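Side-chain contact in Serine/threonine-protein kinase pelle (PDB 1D2Z), which phosphorylates serine and threonine residues in Toll receptor signalling that sets embryonic dorsoventral polarity, and pairs with Tube through its death domain: residues L83-K86 / A92-L95. Numbering follows the deposited sequence.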
ATOM      1  N   LEU A  83     -14.177  -5.973 -10.100  1.00 32.74           N
ATOM      2  CA  LEU A  83     -14.549  -6.694  -8.887  1.00 30.90           C
ATOM      3  C   LEU A  83     -16.066  -6.726  -8.771  1.00 33.14           C
ATOM      4  O   LEU A  83     -16.653  -7.764  -8.461  1.00 31.91           O
ATOM      5  CB  LEU A  83     -13.949  -6.034  -7.645  1.00 29.66           C
ATOM      6  CG  LEU A  83     -14.400  -6.577  -6.279  1.00 31.12           C
ATOM      7  CD1 LEU A  83     -14.030  -8.054  -6.122  1.00 31.39           C
ATOM      8  CD2 LEU A  83     -13.777  -5.752  -5.158  1.00 29.94           C
ATOM      9  N   PHE A  84     -16.695  -5.575  -8.991  1.00 32.76           N
ATOM     10  CA  PHE A  84     -18.148  -5.483  -8.931  1.00 34.08           C
ATOM     11  C   PHE A  84     -18.736  -6.431  -9.979  1.00 34.01           C
ATOM     12  O   PHE A  84     -19.691  -7.162  -9.704  1.00 31.63           O
ATOM     13  CB  PHE A  84     -18.609  -4.047  -9.217  1.00 32.48           C
ATOM     14  CG  PHE A  84     -18.254  -3.059  -8.140  1.00 32.50           C
ATOM     15  CD1 PHE A  84     -18.078  -3.471  -6.820  1.00 27.36           C
ATOM     16  CD2 PHE A  84     -18.135  -1.701  -8.441  1.00 31.68           C
ATOM     17  CE1 PHE A  84     -17.797  -2.543  -5.813  1.00 27.86           C
ATOM     18  CE2 PHE A  84     -17.855  -0.766  -7.445  1.00 30.94           C
ATOM     19  CZ  PHE A  84     -17.685  -1.186  -6.127  1.00 26.57           C
ATOM     20  N   LYS A  85     -18.126  -6.441 -11.161  1.00 35.86           N
ATOM     21  CA  LYS A  85     -18.580  -7.293 -12.258  1.00 40.23           C
ATOM     22  C   LYS A  85     -18.532  -8.768 -11.864  1.00 41.28           C
ATOM     23  O   LYS A  85     -19.479  -9.514 -12.123  1.00 40.46           O
ATOM     24  CB  LYS A  85     -17.735  -7.054 -13.512  1.00 40.95           C
ATOM     25  CG  LYS A  85     -18.187  -7.850 -14.733  1.00 43.26           C
ATOM     26  CD  LYS A  85     -17.292  -7.583 -15.933  1.00 44.29           C
ATOM     27  CE  LYS A  85     -17.739  -8.375 -17.167  1.00 46.96           C
ATOM     28  NZ  LYS A  85     -17.580  -9.853 -17.016  1.00 47.16           N
ATOM     29  N   LYS A  86     -17.446  -9.168 -11.203  1.00 40.90           N
ATOM     30  CA  LYS A  86     -17.277 -10.552 -10.766  1.00 43.29           C
ATOM     31  C   LYS A  86     -18.309 -10.940  -9.712  1.00 42.84           C
ATOM     32  O   LYS A  86     -18.789 -12.072  -9.693  1.00 43.94           O
ATOM     33  CB  LYS A  86     -15.852 -10.784 -10.234  1.00 47.17           C
ATOM     34  CG  LYS A  86     -15.600 -12.214  -9.753  1.00 51.75           C
ATOM     35  CD  LYS A  86     -14.121 -12.598  -9.764  1.00 54.25           C
ATOM     36  CE  LYS A  86     -13.336 -11.953  -8.635  1.00 55.82           C
ATOM     37  NZ  LYS A  86     -11.939 -12.486  -8.622  1.00 55.50           N
ATOM     38  N   ALA A  92     -23.631  -1.128  -8.624  1.00 30.57           N
ATOM     39  CA  ALA A  92     -22.388  -0.560  -8.100  1.00 30.88           C
ATOM     40  C   ALA A  92     -21.554  -0.124  -9.307  1.00 29.87           C
ATOM     41  O   ALA A  92     -21.001   0.976  -9.327  1.00 27.25           O
ATOM     42  CB  ALA A  92     -21.629  -1.592  -7.256  1.00 28.73           C
ATOM     43  N   MET A  93     -21.515  -0.980 -10.329  1.00 30.03           N
ATOM     44  CA  MET A  93     -20.797  -0.690 -11.572  1.00 31.09           C
ATOM     45  C   MET A  93     -21.355   0.582 -12.223  1.00 31.72           C
ATOM     46  O   MET A  93     -20.602   1.426 -12.709  1.00 31.55           O
ATOM     47  CB  MET A  93     -20.951  -1.852 -12.556  1.00 29.94           C
ATOM     48  CG  MET A  93     -20.286  -3.144 -12.121  1.00 35.43           C
ATOM     49  SD  MET A  93     -20.881  -4.572 -13.037  1.00 39.51           S
ATOM     50  CE  MET A  93     -20.094  -4.328 -14.582  1.00 34.68           C
ATOM     51  N   ARG A  94     -22.678   0.717 -12.231  1.00 32.75           N
ATOM     52  CA  ARG A  94     -23.302   1.884 -12.844  1.00 33.86           C
ATOM     53  C   ARG A  94     -22.906   3.175 -12.135  1.00 32.92           C
ATOM     54  O   ARG A  94     -22.655   4.189 -12.787  1.00 32.15           O
ATOM     55  CB  ARG A  94     -24.825   1.741 -12.873  1.00 35.94           C
ATOM     56  CG  ARG A  94     -25.485   2.574 -13.963  1.00 42.62           C
ATOM     57  CD  ARG A  94     -26.994   2.373 -13.991  1.00 44.94           C
ATOM     58  NE  ARG A  94     -27.573   2.790 -12.724  1.00 49.03           N
ATOM     59  CZ  ARG A  94     -27.911   4.040 -12.424  1.00 50.87           C
ATOM     60  NH1 ARG A  94     -27.761   5.021 -13.309  1.00 51.64           N
ATOM     61  NH2 ARG A  94     -28.273   4.328 -11.188  1.00 45.75           N
ATOM     62  N   LEU A  95     -22.808   3.126 -10.806  1.00 31.80           N
ATOM     63  CA  LEU A  95     -22.443   4.303 -10.026  1.00 31.71           C
ATOM     64  C   LEU A  95     -21.058   4.854 -10.352  1.00 32.18           C
ATOM     65  O   LEU A  95     -20.806   6.049 -10.174  1.00 30.77           O
ATOM     66  CB  LEU A  95     -22.570   4.020  -8.523  1.00 32.93           C
ATOM     67  CG  LEU A  95     -24.008   3.981  -7.998  1.00 33.01           C
ATOM     68  CD1 LEU A  95     -24.023   3.582  -6.528  1.00 33.92           C
ATOM     69  CD2 LEU A  95     -24.676   5.343  -8.200  1.00 30.96           C
TER
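Ala92 sets its methyl squarely over one face of the Phe84 ring, a CH-pi contact in which CB of Ala92 stands 3.7 Å from the centroid of the Phe84 ring and only 11° off the ring normal. The Phe84 CG is anti to its carbonyl carbon (chi1 -69°), beside the backbone N, which lays one ring face under the Ala92 methyl; Leu24 and Leu28 of helix 18-31 also touch this buried side chain.

The other main packing comes from the thioether of Met93. Its CG packs on the root of the aromatic side chain, 3.5 Å from CB of Phe84, and its SD then runs on to within 3.6 Å of CA of Lys85. A bend at the last torsion (chi3 74°) brings the Met93 CE beside CB of Lys85, at 3.8 Å. Lys85 lends only its aliphatic base here, since its chain runs out straight through chi3, bends at the last torsion and carries the ammonium to Tyr107, with which it makes a cation-pi contact.

Cutting Phe84 back to an alanine would probably leave the Ala92 methyl without its aromatic face and open a gap toward helix 18-31. No hydrogen bond crosses between 83-86 and 92-95, so within the six-helix death domain the last turn of helix 77-86 and the short helix 90-95, linked by the short connection 87-89, are held together here by the fit of apolar surfaces.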